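Local coordinates for protein geranyltranstransferase (Campylobacter jejuni, PDB 3NPK) that probably catalyses the condensation of geranyl diphosphate with isopentenyl diphosphate to farnesyl diphosphate in isoprenoid biosynthesis, at residues L67-I72 with A176-A181; S76-D81 with P95-S100; F211-D216 with I250-N255; Q262-L267 with M274-I279. All blocks are in the same frame, centred on the assembly; numbering follows the deposited sequence. Where two conformers were deposited one is given.

Interaction 1: residues L67-I72 with A176-A181; sequences LALEFI and ARLIAA
No ring, amide or carboxylate presents a face or an edge in this contact: Leu-69 and Ile-72 meet Leu-178 through methyl groups alone. Leu-178 is the shared partner, and its fork divides the work. Its CD1 lies 4.0 Å from CD2 of Leu-69, the two leucines passing side by side and pointing opposite ways. Its CD2 lies 4.0 Å from CG2 of Ile-72, the branch methyl rather than the longer CG1-CD1 arm, which leads away from the second helix. The torsion of Leu-178 explains this reach, since CG stands opposite the backbone N (chi1 -169°) and carries the fork toward the gap between Leu-69 and Ile-72. The helices are not in close backbone contact, their nearest CA atoms, of Leu-69 and Leu-178, being 8.3 Å apart. Only 153 Å² is buried between 67-72 and 176-181, yet all three residues are buried in the whole protein. Leu-69 also packs on Leu-47, Ile-72 on Ala-117 and Ala-142, and Leu-178 on Arg-43, a pyrophosphate-pocket residue. With the pyrophosphate about 9 Å from the Leu-178 side chain, this apolar bridge between helices 59-80 and 164-189 probably lies beside the active site at the centre of the all-helical polyprenyl synthetase fold.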
loop_
_atom_site.group_PDB
_atom_site.type_symbol
_atom_site.label_atom_id
_atom_site.label_comp_id
_atom_site.label_asym_id
_atom_site.label_seq_id
_atom_site.Cartn_x
_atom_site.Cartn_y
_atom_site.Cartn_z
ATOM N N LEU A 67 9.944 10.170 4.358
ATOM C CA LEU A 67 10.282 8.752 4.304
ATOM C C LEU A 67 9.171 7.941 3.630
ATOM O O LEU A 67 9.443 7.092 2.768
ATOM C CB LEU A 67 10.541 8.217 5.709
ATOM C CG LEU A 67 11.192 6.833 5.770
ATOM C CD1 LEU A 67 12.547 6.889 5.079
ATOM C CD2 LEU A 67 11.345 6.423 7.224
ATOM N N ALA A 68 7.924 8.215 4.000
ATOM C CA ALA A 68 6.783 7.536 3.386
ATOM C C ALA A 68 6.771 7.733 1.862
ATOM O O ALA A 68 6.516 6.778 1.106
ATOM C CB ALA A 68 5.487 8.042 3.994
ATOM N N LEU A 69 7.038 8.964 1.413
ATOM C CA LEU A 69 7.114 9.264 -0.019
ATOM C C LEU A 69 8.167 8.422 -0.711
ATOM O O LEU A 69 7.911 7.865 -1.787
ATOM C CB LEU A 69 7.433 10.734 -0.257
ATOM C CG LEU A 69 6.277 11.711 -0.263
ATOM C CD1 LEU A 69 6.855 13.127 -0.165
ATOM C CD2 LEU A 69 5.426 11.530 -1.514
ATOM N N GLU A 70 9.344 8.321 -0.094
ATOM C CA GLU A 70 10.421 7.552 -0.706
ATOM C C GLU A 70 10.163 6.037 -0.638
ATOM O O GLU A 70 10.611 5.298 -1.524
ATOM C CB GLU A 70 11.777 7.950 -0.115
ATOM C CG GLU A 70 12.116 9.393 -0.451
ATOM C CD GLU A 70 12.392 9.653 -1.948
ATOM O OE1 GLU A 70 12.871 8.749 -2.680
ATOM O OE2 GLU A 70 12.144 10.792 -2.391
ATOM N N PHE A 71 9.419 5.581 0.372
ATOM C CA PHE A 71 9.015 4.167 0.410
ATOM C C PHE A 71 8.105 3.869 -0.780
ATOM O O PHE A 71 8.262 2.840 -1.441
ATOM C CB PHE A 71 8.278 3.807 1.708
ATOM C CG PHE A 71 9.178 3.598 2.920
ATOM C CD1 PHE A 71 10.546 3.832 2.878
ATOM C CD2 PHE A 71 8.620 3.189 4.112
ATOM C CE1 PHE A 71 11.340 3.638 4.014
ATOM C CE2 PHE A 71 9.390 2.998 5.253
ATOM C CZ PHE A 71 10.757 3.224 5.201
ATOM N N ILE A 72 7.129 4.740 -1.030
ATOM C CA ILE A 72 6.234 4.548 -2.167
ATOM C C ILE A 72 7.036 4.571 -3.442
ATOM O O ILE A 72 6.860 3.720 -4.307
ATOM C CB ILE A 72 5.175 5.673 -2.252
ATOM C CG1 ILE A 72 4.151 5.496 -1.129
ATOM C CG2 ILE A 72 4.524 5.737 -3.672
ATOM C CD1 ILE A 72 3.303 4.245 -1.271
ATOM N N ALA A 176 3.780 12.733 -12.550
ATOM C CA ALA A 176 3.577 14.108 -12.081
ATOM C C ALA A 176 2.754 14.169 -10.798
ATOM O O ALA A 176 3.006 15.009 -9.944
ATOM C CB ALA A 176 2.937 14.981 -13.152
ATOM N N ARG A 177 1.762 13.291 -10.657
ATOM C CA ARG A 177 0.897 13.390 -9.485
ATOM C C ARG A 177 1.642 13.141 -8.176
ATOM O O ARG A 177 1.370 13.802 -7.188
ATOM C CB ARG A 177 -0.365 12.525 -9.622
ATOM C CG ARG A 177 -1.449 13.247 -10.461
ATOM C CD ARG A 177 -2.796 12.556 -10.460
ATOM N NE ARG A 177 -3.744 13.315 -11.272
ATOM C CZ ARG A 177 -5.053 13.093 -11.323
ATOM N NH1 ARG A 177 -5.603 12.115 -10.621
ATOM N NH2 ARG A 177 -5.811 13.870 -12.082
ATOM N N LEU A 178 2.597 12.212 -8.169
ATOM C CA LEU A 178 3.364 11.952 -6.951
ATOM C C LEU A 178 4.318 13.115 -6.612
ATOM O O LEU A 178 4.536 13.426 -5.436
ATOM C CB LEU A 178 4.130 10.625 -7.052
ATOM C CG LEU A 178 4.736 10.149 -5.718
ATOM C CD1 LEU A 178 3.673 9.920 -4.671
ATOM C CD2 LEU A 178 5.560 8.886 -5.914
ATOM N N ILE A 179 4.876 13.764 -7.639
ATOM C CA ILE A 179 5.687 14.973 -7.444
ATOM C C ILE A 179 4.834 16.115 -6.870
ATOM O O ILE A 179 5.219 16.773 -5.890
ATOM C CB ILE A 179 6.390 15.385 -8.763
ATOM C CG1 ILE A 179 7.471 14.351 -9.100
ATOM C CG2 ILE A 179 6.993 16.776 -8.664
ATOM C CD1 ILE A 179 7.970 14.395 -10.520
ATOM N N ALA A 180 3.666 16.329 -7.459
ATOM C CA ALA A 180 2.709 17.308 -6.928
ATOM C C ALA A 180 2.311 16.967 -5.485
ATOM O O ALA A 180 2.195 17.850 -4.617
ATOM C CB ALA A 180 1.463 17.367 -7.828
ATOM N N ALA A 181 2.102 15.683 -5.220
ATOM C CA ALA A 181 1.739 15.254 -3.868
ATOM C C ALA A 181 2.835 15.588 -2.855
ATOM O O ALA A 181 2.544 15.979 -1.736
ATOM C CB ALA A 181 1.441 13.751 -3.841
#

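Interaction 2: residues S76-D81 with P95-S100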
loop_
_atom_site.group_PDB
_atom_site.type_symbol
_atom_site.label_atom_id
_atom_site.label_comp_id
_atom_site.label_asym_id
_atom_site.label_seq_id
_atom_site.Cartn_x
_atom_site.Cartn_y
_atom_site.Cartn_z
ATOM N N SER A 76 7.623 1.407 -6.130
ATOM C CA SER A 76 7.173 1.496 -7.513
ATOM C C SER A 76 8.294 1.124 -8.470
ATOM O O SER A 76 8.048 0.491 -9.501
ATOM C CB SER A 76 6.601 2.892 -7.822
ATOM O OG SER A 76 7.608 3.866 -8.041
ATOM N N LEU A 77 9.525 1.501 -8.131
ATOM C CA LEU A 77 10.663 1.160 -8.972
ATOM C C LEU A 77 10.894 -0.346 -8.993
ATOM O O LEU A 77 11.177 -0.916 -10.044
ATOM C CB LEU A 77 11.932 1.857 -8.495
ATOM C CG LEU A 77 11.884 3.387 -8.464
ATOM C CD1 LEU A 77 13.232 3.948 -8.074
ATOM C CD2 LEU A 77 11.412 3.984 -9.797
ATOM N N ILE A 78 10.792 -0.974 -7.823
ATOM C CA ILE A 78 11.008 -2.409 -7.699
ATOM C C ILE A 78 9.973 -3.167 -8.532
ATOM O O ILE A 78 10.319 -4.082 -9.305
ATOM C CB ILE A 78 10.960 -2.853 -6.219
ATOM C CG1 ILE A 78 12.160 -2.287 -5.448
ATOM C CG2 ILE A 78 10.902 -4.385 -6.103
ATOM C CD1 ILE A 78 12.030 -2.358 -3.914
ATOM N N HIS A 79 8.697 -2.777 -8.420
ATOM C CA HIS A 79 7.685 -3.436 -9.254
ATOM C C HIS A 79 7.853 -3.133 -10.740
ATOM O O HIS A 79 7.726 -4.038 -11.573
ATOM C CB HIS A 79 6.262 -3.152 -8.768
ATOM C CG HIS A 79 5.885 -3.943 -7.552
ATOM N ND1 HIS A 79 4.593 -3.998 -7.065
ATOM C CD2 HIS A 79 6.625 -4.751 -6.746
ATOM C CE1 HIS A 79 4.561 -4.783 -6.000
ATOM N NE2 HIS A 79 5.782 -5.249 -5.784
ATOM N N ASP A 80 8.152 -1.878 -11.082
ATOM C CA ASP A 80 8.295 -1.513 -12.494
ATOM C C ASP A 80 9.463 -2.259 -13.151
ATOM O O ASP A 80 9.420 -2.546 -14.349
ATOM C CB ASP A 80 8.513 -0.019 -12.645
ATOM C CG ASP A 80 7.286 0.804 -12.263
ATOM O OD1 ASP A 80 6.225 0.229 -11.907
ATOM O OD2 ASP A 80 7.402 2.040 -12.305
ATOM N N ASP A 81 10.478 -2.604 -12.355
ATOM C CA ASP A 81 11.666 -3.286 -12.882
ATOM C C ASP A 81 11.439 -4.786 -13.119
ATOM O O ASP A 81 12.270 -5.439 -13.761
ATOM C CB ASP A 81 12.864 -3.092 -11.932
ATOM C CG ASP A 81 13.467 -1.700 -12.024
ATOM O OD1 ASP A 81 13.175 -0.992 -13.012
ATOM O OD2 ASP A 81 14.227 -1.308 -11.106
ATOM N N PRO A 95 22.322 -4.657 -8.982
ATOM C CA PRO A 95 21.312 -5.525 -9.600
ATOM C C PRO A 95 19.942 -5.304 -8.980
ATOM O O PRO A 95 19.821 -4.953 -7.813
ATOM C CB PRO A 95 21.813 -6.938 -9.287
ATOM C CG PRO A 95 23.298 -6.775 -9.136
ATOM C CD PRO A 95 23.471 -5.423 -8.467
ATOM N N THR A 96 18.905 -5.490 -9.778
ATOM C CA THR A 96 17.548 -5.417 -9.260
ATOM C C THR A 96 17.255 -6.561 -8.286
ATOM O O THR A 96 17.958 -7.588 -8.284
ATOM C CB THR A 96 16.552 -5.429 -10.413
ATOM O OG1 THR A 96 16.977 -6.422 -11.360
ATOM C CG2 THR A 96 16.530 -4.063 -11.084
ATOM N N LEU A 97 16.235 -6.389 -7.443
ATOM C CA LEU A 97 15.943 -7.400 -6.418
ATOM C C LEU A 97 15.611 -8.762 -6.996
ATOM O O LEU A 97 15.900 -9.787 -6.383
ATOM C CB LEU A 97 14.793 -6.969 -5.505
ATOM C CG LEU A 97 15.115 -5.872 -4.493
ATOM C CD1 LEU A 97 13.868 -5.599 -3.655
ATOM C CD2 LEU A 97 16.318 -6.226 -3.637
ATOM N N HIS A 98 14.974 -8.794 -8.161
ATOM C CA HIS A 98 14.605 -10.099 -8.693
ATOM C C HIS A 98 15.822 -10.826 -9.261
ATOM O O HIS A 98 15.780 -12.037 -9.433
ATOM C CB HIS A 98 13.472 -9.995 -9.720
ATOM C CG HIS A 98 13.808 -9.152 -10.899
ATOM N ND1 HIS A 98 13.647 -7.783 -10.905
ATOM C CD2 HIS A 98 14.322 -9.477 -12.107
ATOM C CE1 HIS A 98 14.030 -7.305 -12.075
ATOM N NE2 HIS A 98 14.448 -8.313 -12.821
ATOM N N LYS A 99 16.896 -10.090 -9.539
ATOM C CA LYS A 99 18.154 -10.717 -9.961
ATOM C C LYS A 99 19.002 -11.145 -8.762
ATOM O O LYS A 99 19.578 -12.235 -8.764
ATOM C CB LYS A 99 18.953 -9.758 -10.840
ATOM C CG LYS A 99 18.207 -9.275 -12.094
ATOM C CD LYS A 99 17.959 -10.401 -13.072
ATOM C CE LYS A 99 19.280 -10.998 -13.537
ATOM N NZ LYS A 99 19.104 -11.986 -14.641
ATOM N N SER A 100 19.095 -10.294 -7.744
ATOM C CA SER A 100 19.885 -10.627 -6.556
ATOM C C SER A 100 19.237 -11.702 -5.707
ATOM O O SER A 100 19.935 -12.530 -5.103
ATOM C CB SER A 100 20.121 -9.395 -5.690
ATOM O OG SER A 100 21.101 -8.566 -6.278
HETATM O O HOH W 1 12.535 -5.808 -9.002
#
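Ile-78 overlaps the CD1 methyl of Leu-97 along much of its own length: CD1 of Ile-78 is 3.7 Å from CD1 of Leu-97, while CG2 of Ile-78 comes within 4.0 Å of the same atom. Val-109 touches both side chains, extending this apolar patch onto helix 103-122. Next to it the contact turns polar. The CB and carboxylate of Asp-81 cross the Thr-96 methyl at a slant, with OD2 of Asp-81 at 3.6 Å from CG2 of Thr-96. The polar ends are taken up by residues of the connection between the two segments: Asp-81 OD1 forms a salt bridge with Arg-91 NH1 on strand 90-91, and Thr-96 OG1 is hydrogen-bonded to Ala-88 O. His-98 has its CG between backbone N and carbonyl carbon (chi1 60°), which turns the imidazole back over its own segment. One ring face therefore has OG1 of Thr-96 above it, offset toward the rim. The backbone O of Asp-81 approaches the ring obliquely, 3.1 Å from CE1 of His-98. In the ring plane, a water lies 3.0 Å from His-98 ND1 and donates to Ile-78 O at 2.8 Å, bridging carbonyl and imidazole. Asp-80 and Asp-81 begin a DDxxxxD sequence that ends at Asp-86, matching the first aspartate-rich motif of prenyltransferases, which in relatives binds the magnesium ions of the allylic diphosphate.

Interaction 3: residues F211-D216 with I250-N255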
loop_
_atom_site.group_PDB
_atom_site.type_symbol
_atom_site.label_atom_id
_atom_site.label_comp_id
_atom_site.label_asym_id
_atom_site.label_seq_id
_atom_site.Cartn_x
_atom_site.Cartn_y
_atom_site.Cartn_z
ATOM N N PHE A 211 9.641 17.551 -16.873
ATOM C CA PHE A 211 10.718 16.573 -16.776
ATOM C C PHE A 211 10.587 15.503 -17.858
ATOM O O PHE A 211 11.581 15.084 -18.447
ATOM C CB PHE A 211 10.741 15.903 -15.402
ATOM C CG PHE A 211 11.057 16.833 -14.268
ATOM C CD1 PHE A 211 11.698 18.042 -14.487
ATOM C CD2 PHE A 211 10.734 16.481 -12.969
ATOM C CE1 PHE A 211 11.995 18.888 -13.431
ATOM C CE2 PHE A 211 11.025 17.322 -11.909
ATOM C CZ PHE A 211 11.662 18.527 -12.142
ATOM N N GLN A 212 9.362 15.059 -18.120
ATOM C CA GLN A 212 9.149 14.011 -19.113
ATOM C C GLN A 212 9.378 14.499 -20.541
ATOM O O GLN A 212 9.943 13.775 -21.372
ATOM C CB GLN A 212 7.752 13.405 -18.956
ATOM C CG GLN A 212 7.596 12.605 -17.679
ATOM C CD GLN A 212 8.653 11.530 -17.553
ATOM O OE1 GLN A 212 8.913 10.792 -18.501
ATOM N NE2 GLN A 212 9.271 11.437 -16.379
ATOM N N ILE A 213 8.942 15.718 -20.838
ATOM C CA ILE A 213 9.202 16.290 -22.157
ATOM C C ILE A 213 10.697 16.421 -22.350
ATOM O O ILE A 213 11.225 16.071 -23.405
ATOM C CB ILE A 213 8.560 17.678 -22.335
ATOM C CG1 ILE A 213 7.045 17.590 -22.176
ATOM C CG2 ILE A 213 8.933 18.261 -23.707
ATOM C CD1 ILE A 213 6.362 18.949 -22.148
ATOM N N ASN A 214 11.382 16.905 -21.319
ATOM C CA ASN A 214 12.839 17.037 -21.344
ATOM C C ASN A 214 13.524 15.707 -21.646
ATOM O O ASN A 214 14.482 15.659 -22.418
ATOM C CB ASN A 214 13.356 17.608 -20.015
ATOM C CG ASN A 214 14.870 17.757 -19.991
ATOM O OD1 ASN A 214 15.441 18.524 -20.768
ATOM N ND2 ASN A 214 15.527 17.024 -19.096
ATOM N N ASP A 215 13.040 14.632 -21.027
ATOM C CA ASP A 215 13.587 13.302 -21.298
ATOM C C ASP A 215 13.411 12.885 -22.755
ATOM O O ASP A 215 14.339 12.350 -23.369
ATOM C CB ASP A 215 12.966 12.257 -20.373
ATOM C CG ASP A 215 13.446 12.391 -18.945
ATOM O OD1 ASP A 215 14.410 13.149 -18.704
ATOM O OD2 ASP A 215 12.859 11.740 -18.057
ATOM N N ASP A 216 12.231 13.129 -23.315
ATOM C CA ASP A 216 11.985 12.780 -24.714
ATOM C C ASP A 216 12.899 13.578 -25.643
ATOM O O ASP A 216 13.338 13.079 -26.679
ATOM C CB ASP A 216 10.522 13.006 -25.094
ATOM C CG ASP A 216 9.591 11.953 -24.513
ATOM O OD1 ASP A 216 10.081 11.025 -23.826
ATOM O OD2 ASP A 216 8.366 12.054 -24.751
ATOM N N ILE A 250 10.677 21.231 -27.859
ATOM C CA ILE A 250 11.570 22.121 -27.120
ATOM C C ILE A 250 10.842 23.405 -26.768
ATOM O O ILE A 250 10.928 23.895 -25.643
ATOM C CB ILE A 250 12.827 22.461 -27.931
ATOM C CG1 ILE A 250 13.735 21.238 -28.026
ATOM C CG2 ILE A 250 13.581 23.632 -27.295
ATOM C CD1 ILE A 250 14.809 21.376 -29.081
ATOM N N LYS A 251 10.119 23.944 -27.739
ATOM C CA LYS A 251 9.360 25.170 -27.532
ATOM C C LYS A 251 8.318 24.983 -26.430
ATOM O O LYS A 251 8.079 25.886 -25.625
ATOM C CB LYS A 251 8.717 25.601 -28.854
ATOM C CG LYS A 251 7.286 26.084 -28.759
ATOM C CD LYS A 251 7.185 27.592 -28.595
ATOM C CE LYS A 251 5.808 28.081 -29.036
ATOM N NZ LYS A 251 5.446 29.397 -28.431
ATOM N N THR A 252 7.717 23.798 -26.383
ATOM C CA THR A 252 6.723 23.493 -25.360
ATOM C C THR A 252 7.360 23.423 -23.975
ATOM O O THR A 252 6.837 23.991 -23.024
ATOM C CB THR A 252 5.992 22.169 -25.648
ATOM O OG1 THR A 252 5.285 22.277 -26.893
ATOM C CG2 THR A 252 5.008 21.841 -24.534
ATOM N N LYS A 253 8.479 22.715 -23.868
ATOM C CA LYS A 253 9.206 22.649 -22.612
ATOM C C LYS A 253 9.614 24.050 -22.163
ATOM O O LYS A 253 9.499 24.394 -20.983
ATOM C CB LYS A 253 10.440 21.754 -22.746
ATOM C CG LYS A 253 11.284 21.683 -21.491
ATOM C CD LYS A 253 12.637 21.027 -21.729
ATOM C CE LYS A 253 13.603 21.977 -22.423
ATOM N NZ LYS A 253 15.028 21.600 -22.188
ATOM N N GLU A 254 10.088 24.864 -23.102
ATOM C CA GLU A 254 10.543 26.204 -22.755
ATOM C C GLU A 254 9.381 27.084 -22.302
ATOM O O GLU A 254 9.503 27.838 -21.327
ATOM C CB GLU A 254 11.327 26.831 -23.917
ATOM C CG GLU A 254 12.692 26.165 -24.127
ATOM C CD GLU A 254 13.411 26.615 -25.394
ATOM O OE1 GLU A 254 12.796 27.317 -26.225
ATOM O OE2 GLU A 254 14.600 26.258 -25.560
ATOM N N ASN A 255 8.249 26.983 -22.992
ATOM C CA ASN A 255 7.047 27.695 -22.552
ATOM C C ASN A 255 6.624 27.302 -21.137
ATOM O O ASN A 255 6.308 28.161 -20.299
ATOM C CB ASN A 255 5.884 27.464 -23.522
ATOM C CG ASN A 255 6.064 28.208 -24.835
ATOM O OD1 ASN A 255 6.867 29.139 -24.933
ATOM N ND2 ASN A 255 5.315 27.799 -25.852
#
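Ile-213 and Lys-253 lie flank to flank, their side chains directed oppositely, with CG2 of Ile-213 at 3.9 Å from CB of Lys-253. The other arm of Ile-213 meets Thr-252 at about a right angle, its CD1 lying 4.0 Å from CG2 of Thr-252. That methyl faces the isoleucine while OG1 of Thr-252 bonds back to Gln-248 O of its own helix. Segments 211-216 and 250-255 run roughly antiparallel, at 151°, their axes approaching to 9.6 Å, and the first of them carries a functional element: Asn-214 leads directly into Asp-215 and Asp-216, which match the start of the second aspartate-rich motif of polyprenyl synthetases, a magnesium-binding sequence in relatives. Neither aspartate touches 250-255, so the helix uses one flank for packing and another for the motif. Asn-214, with CG opposite its backbone N (chi1 180°), reaches across toward the lysine chain. There CD of Lys-253 lies 3.9 Å from CB of Asn-214. A bend at chi3 (77°) then brings NZ of Lys-253 to 3.4 Å from OD1 of Asn-214, a weak hydrogen bond. Farther along the flank, Ile-217 also packs on Lys-253, whereas Phe-240, at the start of helix 240-244, packs on Ile-213.

Interaction 4: residues Q262-L267 with M274-I279; sequences QDLEKL and MIQNLI
Two consecutive helices, 246-265 and 269-282, form a helical hairpin, and Leu-264 beside its short turn is the main side chain joining them. The two branches of its fork reach residues one turn apart on the same face of the partner helix. CD2 of Leu-264 sits 3.9 Å from CG2 of Ile-275, whereas CD1 of Leu-264 points at CD1 of Ile-279, the two ends meeting tip to tip at 4.1 Å. Gln-276 comes in at about a right angle to the leucine: its CG is opposite the backbone N (chi1 -169°) and a bend at chi2 (65°) folds the amide back, leaving OE1 of Gln-276 at 3.4 Å from CD1 of Leu-264. This amide thus borders the apolar patch rather than bonding across it. At the turn, Leu-267 adds a second apolar contact, its CD1 standing 3.8 Å from CD1 of Ile-275, with the side chains again roughly perpendicular. A backbone bond from Leu-267 N to Leu-264 O, 3.0 Å long, holds the two leucines in relation to each other. Helix 194-220 packs against the seam between the two helices, with Leu-203 on Leu-264 and Leu-267, Ile-200 on Leu-267, and Leu-207 on Ile-279; helix 42-54 meets another flank of 269-282 through Leu-278.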
loop_
_atom_site.group_PDB
_atom_site.type_symbol
_atom_site.label_atom_id
_atom_site.label_comp_id
_atom_site.label_asym_id
_atom_site.label_seq_id
_atom_site.Cartn_x
_atom_site.Cartn_y
_atom_site.Cartn_z
ATOM N N GLN A 262 7.221 32.044 -13.478
ATOM C CA GLN A 262 6.217 32.966 -12.954
ATOM C C GLN A 262 5.551 32.410 -11.694
ATOM O O GLN A 262 5.319 33.142 -10.718
ATOM C CB GLN A 262 5.168 33.260 -14.025
ATOM C CG GLN A 262 5.759 33.886 -15.268
ATOM C CD GLN A 262 4.747 34.055 -16.370
ATOM O OE1 GLN A 262 3.608 34.473 -16.133
ATOM N NE2 GLN A 262 5.155 33.743 -17.594
ATOM N N ASP A 263 5.257 31.112 -11.712
ATOM C CA ASP A 263 4.642 30.448 -10.568
ATOM C C ASP A 263 5.574 30.453 -9.355
ATOM O O ASP A 263 5.128 30.617 -8.216
ATOM C CB ASP A 263 4.244 29.012 -10.921
ATOM C CG ASP A 263 3.226 28.943 -12.055
ATOM O OD1 ASP A 263 2.454 29.913 -12.234
ATOM O OD2 ASP A 263 3.197 27.909 -12.763
ATOM N N LEU A 264 6.869 30.294 -9.598
ATOM C CA LEU A 264 7.835 30.294 -8.506
ATOM C C LEU A 264 7.931 31.676 -7.857
ATOM O O LEU A 264 8.128 31.771 -6.643
ATOM C CB LEU A 264 9.207 29.814 -8.994
ATOM C CG LEU A 264 9.321 28.308 -9.252
ATOM C CD1 LEU A 264 10.537 27.998 -10.108
ATOM C CD2 LEU A 264 9.368 27.535 -7.938
ATOM N N GLU A 265 7.783 32.736 -8.662
ATOM C CA GLU A 265 7.815 34.104 -8.135
ATOM C C GLU A 265 6.699 34.354 -7.141
ATOM O O GLU A 265 6.798 35.267 -6.331
ATOM C CB GLU A 265 7.747 35.164 -9.243
ATOM C CG GLU A 265 9.048 35.278 -10.024
ATOM C CD GLU A 265 9.363 36.688 -10.517
ATOM O OE1 GLU A 265 8.441 37.523 -10.637
ATOM O OE2 GLU A 265 10.555 36.960 -10.783
ATOM N N LYS A 266 5.647 33.542 -7.198
ATOM C CA LYS A 266 4.519 33.673 -6.271
ATOM C C LYS A 266 4.696 32.915 -4.948
ATOM O O LYS A 266 3.845 32.985 -4.066
ATOM C CB LYS A 266 3.231 33.204 -6.949
ATOM C CG LYS A 266 2.775 34.089 -8.082
ATOM C CD LYS A 266 2.375 35.449 -7.554
ATOM C CE LYS A 266 1.671 36.274 -8.611
ATOM N NZ LYS A 266 1.480 37.643 -8.098
ATOM N N LEU A 267 5.796 32.177 -4.828
ATOM C CA LEU A 267 6.127 31.488 -3.591
ATOM C C LEU A 267 7.032 32.353 -2.733
ATOM O O LEU A 267 7.631 33.315 -3.210
ATOM C CB LEU A 267 6.882 30.191 -3.890
ATOM C CG LEU A 267 6.187 29.158 -4.769
ATOM C CD1 LEU A 267 7.043 27.900 -4.897
ATOM C CD2 LEU A 267 4.846 28.812 -4.166
HETATM N N MSE A 274 14.909 27.149 -3.336
HETATM C CA MSE A 274 15.085 25.727 -3.051
HETATM C C MSE A 274 14.541 24.853 -4.168
HETATM O O MSE A 274 15.176 23.879 -4.576
HETATM C CB MSE A 274 14.436 25.357 -1.726
HETATM C CG MSE A 274 15.223 25.849 -0.537
HETATM SE SE MSE A 274 14.392 25.300 1.143
HETATM C CE MSE A 274 13.127 26.744 1.361
ATOM N N ILE A 275 13.362 25.192 -4.669
ATOM C CA ILE A 275 12.776 24.386 -5.727
ATOM C C ILE A 275 13.580 24.550 -7.014
ATOM O O ILE A 275 13.815 23.582 -7.736
ATOM C CB ILE A 275 11.290 24.715 -5.935
ATOM C CG1 ILE A 275 10.502 24.356 -4.663
ATOM C CG2 ILE A 275 10.723 23.983 -7.173
ATOM C CD1 ILE A 275 9.034 24.706 -4.725
ATOM N N GLN A 276 14.017 25.774 -7.291
ATOM C CA GLN A 276 14.850 26.036 -8.463
ATOM C C GLN A 276 16.093 25.138 -8.431
ATOM O O GLN A 276 16.478 24.548 -9.437
ATOM C CB GLN A 276 15.254 27.516 -8.496
ATOM C CG GLN A 276 15.897 27.963 -9.781
ATOM C CD GLN A 276 14.934 27.879 -10.945
ATOM O OE1 GLN A 276 13.835 28.419 -10.885
ATOM N NE2 GLN A 276 15.342 27.207 -12.012
ATOM N N ASN A 277 16.714 25.028 -7.262
ATOM C CA ASN A 277 17.894 24.184 -7.124
ATOM C C ASN A 277 17.571 22.715 -7.419
ATOM O O ASN A 277 18.355 22.020 -8.065
ATOM C CB ASN A 277 18.482 24.309 -5.714
ATOM C CG ASN A 277 19.099 25.686 -5.441
ATOM O OD1 ASN A 277 19.112 26.555 -6.299
ATOM N ND2 ASN A 277 19.614 25.875 -4.237
ATOM N N LEU A 278 16.434 22.227 -6.931
ATOM C CA LEU A 278 16.074 20.821 -7.151
ATOM C C LEU A 278 15.696 20.560 -8.612
ATOM O O LEU A 278 15.966 19.476 -9.132
ATOM C CB LEU A 278 14.953 20.361 -6.200
ATOM C CG LEU A 278 15.309 20.391 -4.708
ATOM C CD1 LEU A 278 14.059 20.319 -3.860
ATOM C CD2 LEU A 278 16.232 19.225 -4.341
ATOM N N ILE A 279 15.084 21.559 -9.252
ATOM C CA ILE A 279 14.742 21.531 -10.679
ATOM C C ILE A 279 15.992 21.481 -11.551
ATOM O O ILE A 279 16.128 20.602 -12.406
ATOM C CB ILE A 279 13.948 22.805 -11.091
ATOM C CG1 ILE A 279 12.515 22.762 -10.544
ATOM C CG2 ILE A 279 13.944 22.981 -12.611
ATOM C CD1 ILE A 279 11.757 24.079 -10.691
#

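Following the chain, helix 59-80 carries the first partner of interaction 1 and, further along, that of interaction 2. Interaction 2 closes a short loop, 13 residues between its segments, nested within the 103-residue span that interaction 1 closes when the chain returns in helix 164-189. Helix 194-220 follows, and interaction 3 joins it to helix 246-265 across an excursion that includes the unmodelled residues 222-237. The same helix 246-265 then closes interaction 4 on helix 269-282, in series. Interactions 1 and 3 touch directly, CD1 of Ile-179 lying 4.2 Å from CD2 of Phe-211. Interactions 2 and 4, with centres about 33 Å apart, lie on opposite sides of the chain's centre.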